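Local coordinates for octenoyl-CoA reductase/carboxylase (PDB 4A0S), which catalyses the NADPH-dependent reductive carboxylation of 2-octenoyl-CoA, supplying an extender unit for cinnabaramide polyketide biosynthesis, at residues A[225-230]-A[310-315]; A[237-242]-A[379-384]; A[247-252]-A[266-271]. One frame throughout, in Å; residues are numbered along the deposited sequence.

Contact 1 (A[225-230]-A[310-315]). With NAP (NADP nicotinamide-adenine-dinucleotide phosphate), chain F.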
loop_
_atom_site.group_PDB
_atom_site.type_symbol
_atom_site.label_atom_id
_atom_site.label_comp_id
_atom_site.label_asym_id
_atom_site.label_seq_id
_atom_site.Cartn_x
_atom_site.Cartn_y
_atom_site.Cartn_z
ATOM N N LEU A 225 13.885 4.171 15.601
ATOM C CA LEU A 225 15.040 3.767 16.355
ATOM C C LEU A 225 16.087 3.337 15.364
ATOM O O LEU A 225 15.842 2.474 14.523
ATOM C CB LEU A 225 14.697 2.613 17.271
ATOM C CG LEU A 225 15.819 2.156 18.198
ATOM C CD1 LEU A 225 16.071 3.209 19.265
ATOM C CD2 LEU A 225 15.439 0.842 18.824
ATOM N N ILE A 226 17.252 3.950 15.441
ATOM C CA ILE A 226 18.268 3.691 14.456
ATOM C C ILE A 226 19.441 3.035 15.157
ATOM O O ILE A 226 20.135 3.671 15.940
ATOM C CB ILE A 226 18.717 4.986 13.764
ATOM C CG1 ILE A 226 17.503 5.677 13.129
ATOM C CG2 ILE A 226 19.811 4.682 12.718
ATOM C CD1 ILE A 226 17.701 7.107 12.812
ATOM N N TRP A 227 19.644 1.759 14.868
ATOM C CA TRP A 227 20.831 1.056 15.323
ATOM C C TRP A 227 22.076 1.506 14.580
ATOM O O TRP A 227 21.988 2.030 13.464
ATOM C CB TRP A 227 20.652 -0.432 15.115
ATOM C CG TRP A 227 19.647 -1.017 16.006
ATOM C CD1 TRP A 227 18.383 -1.419 15.669
ATOM C CD2 TRP A 227 19.790 -1.265 17.401
ATOM N NE1 TRP A 227 17.737 -1.905 16.763
ATOM C CE2 TRP A 227 18.577 -1.835 17.845
ATOM C CE3 TRP A 227 20.832 -1.080 18.323
ATOM C CZ2 TRP A 227 18.369 -2.219 19.176
ATOM C CZ3 TRP A 227 20.629 -1.459 19.643
ATOM C CH2 TRP A 227 19.405 -2.025 20.057
ATOM N N GLY A 228 23.239 1.272 15.193
ATOM C CA GLY A 228 24.515 1.612 14.568
ATOM C C GLY A 228 24.416 2.956 13.886
ATOM O O GLY A 228 24.824 3.112 12.727
ATOM N N ALA A 229 23.875 3.930 14.620
ATOM C CA ALA A 229 23.360 5.153 14.008
ATOM C C ALA A 229 24.428 6.094 13.457
ATOM O O ALA A 229 24.141 6.904 12.593
ATOM C CB ALA A 229 22.457 5.892 14.978
ATOM N N SER A 230 25.648 6.004 13.971
ATOM C CA SER A 230 26.699 6.942 13.564
ATOM C C SER A 230 27.431 6.498 12.306
ATOM O O SER A 230 28.215 7.273 11.725
ATOM C CB SER A 230 27.718 7.136 14.696
ATOM O OG SER A 230 28.440 5.937 14.899
ATOM N N VAL A 310 12.054 0.430 13.433
ATOM C CA VAL A 310 13.376 0.147 13.917
ATOM C C VAL A 310 14.219 -0.102 12.691
ATOM O O VAL A 310 13.912 -0.952 11.856
ATOM C CB VAL A 310 13.412 -1.078 14.826
ATOM C CG1 VAL A 310 14.817 -1.314 15.314
ATOM C CG2 VAL A 310 12.437 -0.890 15.976
ATOM N N PHE A 311 15.298 0.652 12.615
ATOM C CA PHE A 311 16.205 0.625 11.490
ATOM C C PHE A 311 17.326 -0.328 11.870
ATOM O O PHE A 311 18.190 -0.012 12.691
ATOM C CB PHE A 311 16.714 2.041 11.248
ATOM C CG PHE A 311 17.572 2.189 10.029
ATOM C CD1 PHE A 311 18.948 2.025 10.110
ATOM C CD2 PHE A 311 17.006 2.527 8.810
ATOM C CE1 PHE A 311 19.753 2.171 8.976
ATOM C CE2 PHE A 311 17.795 2.695 7.680
ATOM C CZ PHE A 311 19.177 2.502 7.765
ATOM N N GLU A 312 17.252 -1.531 11.310
ATOM C CA GLU A 312 18.189 -2.594 11.598
ATOM C C GLU A 312 19.269 -2.780 10.555
ATOM O O GLU A 312 19.089 -2.472 9.382
ATOM C CB GLU A 312 17.436 -3.910 11.754
ATOM C CG GLU A 312 17.180 -4.259 13.164
ATOM C CD GLU A 312 18.415 -4.805 13.842
ATOM O OE1 GLU A 312 19.398 -5.099 13.147
ATOM O OE2 GLU A 312 18.388 -4.959 15.068
ATOM N N HIS A 313 20.400 -3.311 11.003
ATOM C CA HIS A 313 21.484 -3.717 10.120
ATOM C C HIS A 313 22.609 -4.268 10.981
ATOM O O HIS A 313 23.508 -4.928 10.491
ATOM C CB HIS A 313 21.988 -2.545 9.305
ATOM C CG HIS A 313 22.378 -1.371 10.137
ATOM N ND1 HIS A 313 23.658 -1.187 10.616
ATOM C CD2 HIS A 313 21.657 -0.307 10.565
ATOM C CE1 HIS A 313 23.708 -0.058 11.301
ATOM N NE2 HIS A 313 22.506 0.491 11.286
ATOM N N THR A 314 22.527 -3.980 12.276
ATOM C CA THR A 314 23.527 -4.415 13.235
ATOM C C THR A 314 23.450 -5.908 13.432
ATOM O O THR A 314 24.449 -6.523 13.759
ATOM C CB THR A 314 23.363 -3.712 14.580
ATOM O OG1 THR A 314 21.980 -3.397 14.792
ATOM C CG2 THR A 314 24.176 -2.435 14.585
ATOM N N GLY A 315 22.259 -6.473 13.264
ATOM C CA GLY A 315 22.110 -7.921 13.102
ATOM C C GLY A 315 21.632 -8.689 14.310
ATOM O O GLY A 315 20.851 -8.176 15.110
HETATM P PA NAP F . 29.288 1.256 9.132
HETATM O O1A NAP F . 29.497 2.670 8.471
HETATM O O2A NAP F . 30.515 0.570 9.655
HETATM O O5B NAP F . 28.311 1.480 10.298
HETATM C C5B NAP F . 27.847 0.327 10.974
HETATM C C4B NAP F . 27.464 0.772 12.376
HETATM O O4B NAP F . 26.952 -0.401 13.023
HETATM C C3B NAP F . 28.666 1.268 13.207
HETATM O O3B NAP F . 28.443 2.646 13.423
HETATM C C2B NAP F . 28.499 0.590 14.558
HETATM O O2B NAP F . 27.669 1.346 15.439
HETATM C C1B NAP F . 27.780 -0.673 14.242
HETATM N N9A NAP F . 28.789 -1.697 13.873
HETATM C C8A NAP F . 29.972 -1.544 13.256
HETATM N N7A NAP F . 30.561 -2.733 13.076
HETATM C C5A NAP F . 29.730 -3.630 13.587
HETATM C C6A NAP F . 29.808 -4.995 13.714
HETATM N N6A NAP F . 30.865 -5.646 13.231
HETATM N N1A NAP F . 28.797 -5.629 14.288
HETATM C C2A NAP F . 27.726 -4.976 14.732
HETATM N N3A NAP F . 27.621 -3.668 14.655
HETATM C C4A NAP F . 28.615 -2.984 14.081
HETATM O O3 NAP F . 28.553 0.265 8.112
HETATM P PN NAP F . 27.222 0.657 7.299
HETATM O O1N NAP F . 27.809 1.189 5.944
HETATM O O2N NAP F . 26.265 1.535 8.063
HETATM O O5D NAP F . 26.677 -0.825 7.070
HETATM C C5D NAP F . 26.149 -1.462 8.229
HETATM C C4D NAP F . 25.673 -2.807 7.759
HETATM O O4D NAP F . 24.683 -2.546 6.704
HETATM C C3D NAP F . 26.770 -3.637 7.090
HETATM O O3D NAP F . 26.490 -4.978 7.545
HETATM C C2D NAP F . 26.502 -3.487 5.608
HETATM O O2D NAP F . 26.960 -4.640 4.863
HETATM C C1D NAP F . 24.987 -3.508 5.654
HETATM N N1N NAP F . 24.535 -2.730 4.525
HETATM C C2N NAP F . 23.566 -3.299 3.726
HETATM C C3N NAP F . 23.145 -2.543 2.669
HETATM C C7N NAP F . 22.116 -3.162 1.805
HETATM O O7N NAP F . 21.588 -4.243 2.087
HETATM N N7N NAP F . 21.886 -2.465 0.725
HETATM C C4N NAP F . 23.653 -1.268 2.401
HETATM C C5N NAP F . 24.615 -0.680 3.204
HETATM C C6N NAP F . 25.056 -1.424 4.286
HETATM P P2B NAP F . 27.769 0.935 16.991
HETATM O O1X NAP F . 27.087 2.295 17.574
HETATM O O2X NAP F . 26.840 -0.342 17.309
HETATM O O3X NAP F . 29.259 0.781 17.177
#
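His313 reaches back across the contact to Trp227, its ring NE2 donating to the carbonyl O of Trp227 at 2.7 Å. The bond is short but bent, with an N-H...O angle of 139° and the donor standing above the carbonyl plane. A chi1 of 54° sets CG of His313 between its own backbone N and carbonyl carbon and swings the ring against the cofactor, where ND1 lies 3.5 Å from C5D of NADP. With an alanine here the Trp227 carbonyl would probably lose this donor, and a gap would open beside the nicotinamide ribose.

The indole of Trp227 is hemmed in by the same segment. CG1 of Val310 meets NE1 at the ring edge (3.3 Å), while Glu312 lies alongside and brings OE2 over one face, 3.6 Å from NE1. That oxygen is held by the hydroxyls of Ser322 and Thr318; the other, OE1, accepts from Gly315 N at 3.2 Å. Further back, Phe311 N donates to Leu225 O (2.7 Å) and Trp227 N to Phe311 O (3.2 Å), fixing two parallel strands side by side. Gly228 then turns with positive phi, where a CB would run into O4B of NADP. Adjacent central strands ending in a glycine-rich turn and a cofactor-facing loop are the hallmark of a Rossmann dinucleotide-binding fold.

Contact 2 (A[237-242]-A[379-384])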
loop_
_atom_site.group_PDB
_atom_site.type_symbol
_atom_site.label_atom_id
_atom_site.label_comp_id
_atom_site.label_asym_id
_atom_site.label_seq_id
_atom_site.Cartn_x
_atom_site.Cartn_y
_atom_site.Cartn_z
ATOM N N ALA A 237 20.076 7.523 7.594
ATOM C CA ALA A 237 18.801 7.190 8.213
ATOM C C ALA A 237 18.374 8.354 9.094
ATOM O O ALA A 237 17.241 8.824 9.008
ATOM C CB ALA A 237 18.922 5.913 9.022
ATOM N N ILE A 238 19.298 8.844 9.912
ATOM C CA ILE A 238 19.010 10.002 10.768
ATOM C C ILE A 238 18.457 11.172 9.962
ATOM O O ILE A 238 17.485 11.810 10.356
ATOM C CB ILE A 238 20.273 10.468 11.534
ATOM C CG1 ILE A 238 20.581 9.490 12.658
ATOM C CG2 ILE A 238 20.096 11.906 12.063
ATOM C CD1 ILE A 238 22.034 9.530 13.110
ATOM N N GLN A 239 19.084 11.446 8.829
ATOM C CA GLN A 239 18.704 12.595 8.036
ATOM C C GLN A 239 17.354 12.413 7.380
ATOM O O GLN A 239 16.548 13.345 7.351
ATOM C CB GLN A 239 19.762 12.867 7.001
ATOM C CG GLN A 239 21.070 13.266 7.621
ATOM C CD GLN A 239 21.967 13.818 6.580
ATOM O OE1 GLN A 239 21.703 14.887 6.037
ATOM N NE2 GLN A 239 22.983 13.057 6.220
ATOM N N PHE A 240 17.101 11.219 6.866
ATOM C CA PHE A 240 15.803 10.935 6.276
ATOM C C PHE A 240 14.708 10.995 7.337
ATOM O O PHE A 240 13.623 11.507 7.070
ATOM C CB PHE A 240 15.797 9.585 5.596
ATOM C CG PHE A 240 16.683 9.527 4.406
ATOM C CD1 PHE A 240 16.681 10.558 3.469
ATOM C CD2 PHE A 240 17.537 8.454 4.222
ATOM C CE1 PHE A 240 17.530 10.504 2.347
ATOM C CE2 PHE A 240 18.377 8.403 3.118
ATOM C CZ PHE A 240 18.360 9.421 2.181
ATOM N N VAL A 241 15.005 10.502 8.531
ATOM C CA VAL A 241 14.025 10.542 9.610
ATOM C C VAL A 241 13.720 12.002 9.940
ATOM O O VAL A 241 12.563 12.452 9.920
ATOM C CB VAL A 241 14.493 9.760 10.837
ATOM C CG1 VAL A 241 13.480 9.931 11.987
ATOM C CG2 VAL A 241 14.640 8.270 10.483
ATOM N N LYS A 242 14.770 12.763 10.181
ATOM C CA LYS A 242 14.607 14.160 10.540
ATOM C C LYS A 242 13.920 14.904 9.410
ATOM O O LYS A 242 12.915 15.563 9.631
ATOM C CB LYS A 242 15.953 14.782 10.852
ATOM C CG LYS A 242 16.500 14.345 12.202
ATOM C CD LYS A 242 17.828 15.023 12.511
ATOM C CE LYS A 242 17.644 16.551 12.621
ATOM N NZ LYS A 242 16.751 16.951 13.780
ATOM N N ALA A 379 18.507 19.086 1.433
ATOM C CA ALA A 379 17.701 18.557 2.514
ATOM C C ALA A 379 18.487 17.511 3.285
ATOM O O ALA A 379 18.375 17.403 4.500
ATOM C CB ALA A 379 16.431 17.949 1.973
ATOM N N VAL A 380 19.276 16.743 2.548
ATOM C CA VAL A 380 20.096 15.691 3.103
ATOM C C VAL A 380 21.523 15.996 2.637
ATOM O O VAL A 380 21.735 16.522 1.529
ATOM C CB VAL A 380 19.588 14.312 2.629
ATOM C CG1 VAL A 380 20.559 13.207 2.971
ATOM C CG2 VAL A 380 18.210 14.017 3.258
ATOM N N VAL A 381 22.486 15.703 3.501
ATOM C CA VAL A 381 23.867 16.098 3.264
ATOM C C VAL A 381 24.756 14.875 3.393
ATOM O O VAL A 381 24.372 13.901 4.058
ATOM C CB VAL A 381 24.329 17.204 4.231
ATOM C CG1 VAL A 381 23.439 18.463 4.092
ATOM C CG2 VAL A 381 24.391 16.680 5.690
ATOM N N PRO A 382 25.935 14.914 2.736
ATOM C CA PRO A 382 26.848 13.778 2.744
ATOM C C PRO A 382 27.356 13.584 4.155
ATOM O O PRO A 382 27.541 14.555 4.880
ATOM C CB PRO A 382 27.983 14.230 1.826
ATOM C CG PRO A 382 27.367 15.233 0.944
ATOM C CD PRO A 382 26.401 15.966 1.822
ATOM N N ALA A 383 27.553 12.320 4.512
ATOM C CA ALA A 383 27.975 11.900 5.827
ATOM C C ALA A 383 29.482 11.649 5.813
ATOM O O ALA A 383 29.982 10.865 6.601
ATOM C CB ALA A 383 27.239 10.639 6.215
ATOM N N MET A 384 30.199 12.325 4.921
ATOM C CA MET A 384 31.638 12.105 4.815
ATOM C C MET A 384 32.307 12.621 6.063
ATOM O O MET A 384 31.995 13.703 6.532
ATOM C CB MET A 384 32.196 12.800 3.589
ATOM C CG MET A 384 33.663 12.526 3.347
ATOM S SD MET A 384 34.146 13.424 1.895
ATOM C CE MET A 384 34.315 15.086 2.559
HETATM O O HOH W 1 20.116 16.524 6.849
#
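Helix 232-243, the helix that follows strand 223-226 of the Rossmann sheet, here meets the loop that follows helix 365-376 and leads into strand 384-389, a strand belonging to the separate mixed sheet of the GroES-like part of the enzyme. The joint shows how one side-chain amide can serve a strand-like backbone. Gln239 leaves the helix with CG anti to its carbonyl carbon (chi1 -65°) and runs extended, so that its carboxamide arrives beside Val381 and uses both of its ends on that one residue. OE1 accepts from Val381 N at 2.8 Å, the N-H...O angle being 159°. NE2 returns the bond to Val381 O at 2.7 Å, almost straight at 171° and with the acceptor close to the amide plane. A second hydrogen bond from NE2 goes back to the carbonyl of Ser235, one turn earlier in the same helix.

Hydrocarbon packs round this polar core. CG2 of Val381 presses on OE1 at 3.2 Å, a tight approach, and CG1 of Val380 sits 3.7 Å from the same OE1. The other branch of Val380 turns to Phe240: its CG2 lies 3.7 Å from CE1, the two side chains crossing at about a right angle. The Phe240 ring also makes an edge-to-face stack with Tyr207 and touches Thr371 and Leu374 of helix 365-376, while the backbone O of Phe240 is hydrogen-bonded to NE2 of Gln220 of a neighbouring subunit.

Because OE1 and NE2 face a donor and an acceptor of the same backbone residue, the amide has one clearly preferred rotation: flipping it would set oxygen against oxygen and N-H against N-H. Buried peptide groups on the loop are thereby satisfied by the helix, and the amide is held from both ends.

Contact 3 (A[247-252]-A[266-271]). With NAP (NADP nicotinamide-adenine-dinucleotide phosphate), chain F.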
loop_
_atom_site.group_PDB
_atom_site.type_symbol
_atom_site.label_atom_id
_atom_site.label_comp_id
_atom_site.label_asym_id
_atom_site.label_seq_id
_atom_site.Cartn_x
_atom_site.Cartn_y
_atom_site.Cartn_z
ATOM N N ILE A 247 11.176 11.284 14.168
ATOM C CA ILE A 247 11.910 11.516 15.396
ATOM C C ILE A 247 12.915 10.378 15.475
ATOM O O ILE A 247 12.535 9.248 15.779
ATOM C CB ILE A 247 10.979 11.533 16.610
ATOM C CG1 ILE A 247 10.023 12.734 16.531
ATOM C CG2 ILE A 247 11.779 11.622 17.889
ATOM C CD1 ILE A 247 8.657 12.487 17.136
ATOM N N PRO A 248 14.187 10.662 15.145
ATOM C CA PRO A 248 15.141 9.565 15.176
ATOM C C PRO A 248 15.622 9.342 16.589
ATOM O O PRO A 248 15.819 10.303 17.330
ATOM C CB PRO A 248 16.279 10.078 14.300
ATOM C CG PRO A 248 16.279 11.559 14.535
ATOM C CD PRO A 248 14.824 11.945 14.777
ATOM N N VAL A 249 15.769 8.089 16.988
ATOM C CA VAL A 249 16.486 7.808 18.211
ATOM C C VAL A 249 17.701 6.972 17.840
ATOM O O VAL A 249 17.586 5.847 17.366
ATOM C CB VAL A 249 15.609 7.144 19.290
ATOM C CG1 VAL A 249 16.395 6.975 20.564
ATOM C CG2 VAL A 249 14.388 7.999 19.572
ATOM N N ALA A 250 18.872 7.565 18.030
ATOM C CA ALA A 250 20.101 6.929 17.647
ATOM C C ALA A 250 20.507 5.970 18.735
ATOM O O ALA A 250 20.469 6.314 19.909
ATOM C CB ALA A 250 21.183 7.978 17.431
ATOM N N VAL A 251 20.902 4.766 18.343
ATOM C CA VAL A 251 21.583 3.875 19.257
ATOM C C VAL A 251 23.027 3.820 18.821
ATOM O O VAL A 251 23.331 3.450 17.686
ATOM C CB VAL A 251 20.974 2.472 19.300
ATOM C CG1 VAL A 251 21.602 1.668 20.440
ATOM C CG2 VAL A 251 19.479 2.562 19.461
ATOM N N VAL A 252 23.917 4.222 19.724
ATOM C CA VAL A 252 25.344 4.207 19.443
ATOM C C VAL A 252 26.059 3.477 20.574
ATOM O O VAL A 252 25.512 3.322 21.670
ATOM C CB VAL A 252 25.932 5.638 19.308
ATOM C CG1 VAL A 252 25.346 6.358 18.099
ATOM C CG2 VAL A 252 25.736 6.443 20.591
ATOM N N CYS A 266 20.549 14.360 15.405
ATOM C CA CYS A 266 19.855 13.378 16.219
ATOM C C CYS A 266 20.149 13.659 17.678
ATOM O O CYS A 266 21.229 13.303 18.175
ATOM C CB CYS A 266 20.336 11.978 15.889
ATOM S SG CYS A 266 19.291 10.761 16.658
ATOM N N ASP A 267 19.215 14.307 18.373
ATOM C CA ASP A 267 19.475 14.672 19.758
ATOM C C ASP A 267 18.927 13.667 20.756
ATOM O O ASP A 267 19.183 13.788 21.961
ATOM C CB ASP A 267 18.965 16.077 20.077
ATOM C CG ASP A 267 17.483 16.124 20.244
ATOM O OD1 ASP A 267 16.777 15.767 19.282
ATOM O OD2 ASP A 267 17.026 16.521 21.348
ATOM N N LEU A 268 18.180 12.688 20.259
ATOM C CA LEU A 268 17.764 11.568 21.083
ATOM C C LEU A 268 18.704 10.422 20.811
ATOM O O LEU A 268 18.739 9.858 19.712
ATOM C CB LEU A 268 16.324 11.156 20.803
ATOM C CG LEU A 268 15.294 12.273 20.975
ATOM C CD1 LEU A 268 13.932 11.708 20.652
ATOM C CD2 LEU A 268 15.335 12.890 22.380
ATOM N N VAL A 269 19.502 10.119 21.821
ATOM C CA VAL A 269 20.558 9.161 21.673
ATOM C C VAL A 269 20.522 8.192 22.825
ATOM O O VAL A 269 20.357 8.581 23.986
ATOM C CB VAL A 269 21.927 9.859 21.624
ATOM C CG1 VAL A 269 23.013 8.856 21.312
ATOM C CG2 VAL A 269 21.891 10.971 20.592
ATOM N N ILE A 270 20.642 6.918 22.475
ATOM C CA ILE A 270 20.750 5.848 23.453
ATOM C C ILE A 270 22.126 5.222 23.285
ATOM O O ILE A 270 22.452 4.722 22.213
ATOM C CB ILE A 270 19.645 4.767 23.263
ATOM C CG1 ILE A 270 18.258 5.331 23.582
ATOM C CG2 ILE A 270 19.914 3.550 24.125
ATOM C CD1 ILE A 270 17.097 4.387 23.209
ATOM N N ASN A 271 22.944 5.267 24.332
ATOM C CA ASN A 271 24.182 4.513 24.296
ATOM C C ASN A 271 23.852 3.070 24.663
ATOM O O ASN A 271 23.230 2.819 25.689
ATOM C CB ASN A 271 25.229 5.107 25.240
ATOM C CG ASN A 271 26.596 4.493 25.037
ATOM O OD1 ASN A 271 26.762 3.268 25.126
ATOM N ND2 ASN A 271 27.592 5.336 24.737
HETATM P PA NAP F . 29.288 1.256 9.132
HETATM O O1A NAP F . 29.497 2.670 8.471
HETATM O O2A NAP F . 30.515 0.570 9.655
HETATM O O5B NAP F . 28.311 1.480 10.298
HETATM C C5B NAP F . 27.847 0.327 10.974
HETATM C C4B NAP F . 27.464 0.772 12.376
HETATM O O4B NAP F . 26.952 -0.401 13.023
HETATM C C3B NAP F . 28.666 1.268 13.207
HETATM O O3B NAP F . 28.443 2.646 13.423
HETATM C C2B NAP F . 28.499 0.590 14.558
HETATM O O2B NAP F . 27.669 1.346 15.439
HETATM C C1B NAP F . 27.780 -0.673 14.242
HETATM N N9A NAP F . 28.789 -1.697 13.873
HETATM C C8A NAP F . 29.972 -1.544 13.256
HETATM N N7A NAP F . 30.561 -2.733 13.076
HETATM C C5A NAP F . 29.730 -3.630 13.587
HETATM C C6A NAP F . 29.808 -4.995 13.714
HETATM N N6A NAP F . 30.865 -5.646 13.231
HETATM N N1A NAP F . 28.797 -5.629 14.288
HETATM C C2A NAP F . 27.726 -4.976 14.732
HETATM N N3A NAP F . 27.621 -3.668 14.655
HETATM C C4A NAP F . 28.615 -2.984 14.081
HETATM O O3 NAP F . 28.553 0.265 8.112
HETATM P PN NAP F . 27.222 0.657 7.299
HETATM O O1N NAP F . 27.809 1.189 5.944
HETATM O O2N NAP F . 26.265 1.535 8.063
HETATM O O5D NAP F . 26.677 -0.825 7.070
HETATM C C5D NAP F . 26.149 -1.462 8.229
HETATM C C4D NAP F . 25.673 -2.807 7.759
HETATM O O4D NAP F . 24.683 -2.546 6.704
HETATM C C3D NAP F . 26.770 -3.637 7.090
HETATM O O3D NAP F . 26.490 -4.978 7.545
HETATM C C2D NAP F . 26.502 -3.487 5.608
HETATM O O2D NAP F . 26.960 -4.640 4.863
HETATM C C1D NAP F . 24.987 -3.508 5.654
HETATM N N1N NAP F . 24.535 -2.730 4.525
HETATM C C2N NAP F . 23.566 -3.299 3.726
HETATM C C3N NAP F . 23.145 -2.543 2.669
HETATM C C7N NAP F . 22.116 -3.162 1.805
HETATM O O7N NAP F . 21.588 -4.243 2.087
HETATM N N7N NAP F . 21.886 -2.465 0.725
HETATM C C4N NAP F . 23.653 -1.268 2.401
HETATM C C5N NAP F . 24.615 -0.680 3.204
HETATM C C6N NAP F . 25.056 -1.424 4.286
HETATM P P2B NAP F . 27.769 0.935 16.991
HETATM O O1X NAP F . 27.087 2.295 17.574
HETATM O O2X NAP F . 26.840 -0.342 17.309
HETATM O O3X NAP F . 29.259 0.781 17.177
HETATM O O HOH W 2 16.384 12.985 17.496
#
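Ala250 and Val269 pair side by side in the parallel edge of the Rossmann sheet, within the beta-alpha-beta unit of strand 247-252, helix 255-263 and strand 269-271. The two strands run 20° apart. Three backbone bonds join them: Ala250 N to Leu268 O, Ile270 N to Ala250 O at 2.6 Å, and Val252 N to Ile270 O. Along the extended strands successive side chains fall on alternate faces.

One face carries Val249, Val251 and Ile270, of which Val249 and Ile270 pack on helix 285-303. Val249 works with both branches here: CG1, anti to the backbone N (chi1 -176°), meets CD1 of Ile270 at 3.8 Å, whereas CG2 leans on CD1 of Leu268 at 3.9 Å. That same leucine methyl is met from the strand's start by CG2 of Ile247, 3.5 Å away, so it packs against two branched side chains that each approach it at a slant.

Across the sheet, Ala250, Val252 and Val269 face helix 255-263. CG2 of Val252 comes obliquely against CG1 of Val269 (3.7 Å). The small side chain of Ala250 is consistent with the close fit of Cys266, whose SG lies 3.5 Å from CB of Ala250 and also touches the ring of Pro248. Near Pro248 a water joins the two segments: it donates to Pro248 O and weakly accepts from Leu268 N.

The far end opens on the cofactor. Asn271 is the N-cap of the next helix, its OD1 accepting from Ala273 N, and Lys257, which binds NADP, packs on Val252. At the very tip of strand 247-252, CA of Val252 stands 3.2 Å from O1X of the 2'-phosphate of NADP.

Overall arrangement
Followed from the N terminus, the chain leaves strand 223-226, the first partner in contact 1, and enters helix 232-243, which supplies contact 2. It next forms strand 247-252 and, after one helix, returns beside it in contact 3, the shortest loop of the three. Only later does strand 309-312 complete contact 1, and residues 379-384 close contact 2 last. Contacts 1 and 2 therefore cross, and contact 3 falls within both loops. Contacts 1 and 3 share one sheet, Ile226 lying between Val249 and Val251 of the adjoining strand, and both reach NADP. Helix 232-243 packs on that sheet through Ile238 and Val241, and contact 2 ties its other side to the loop leading into strand 384-389.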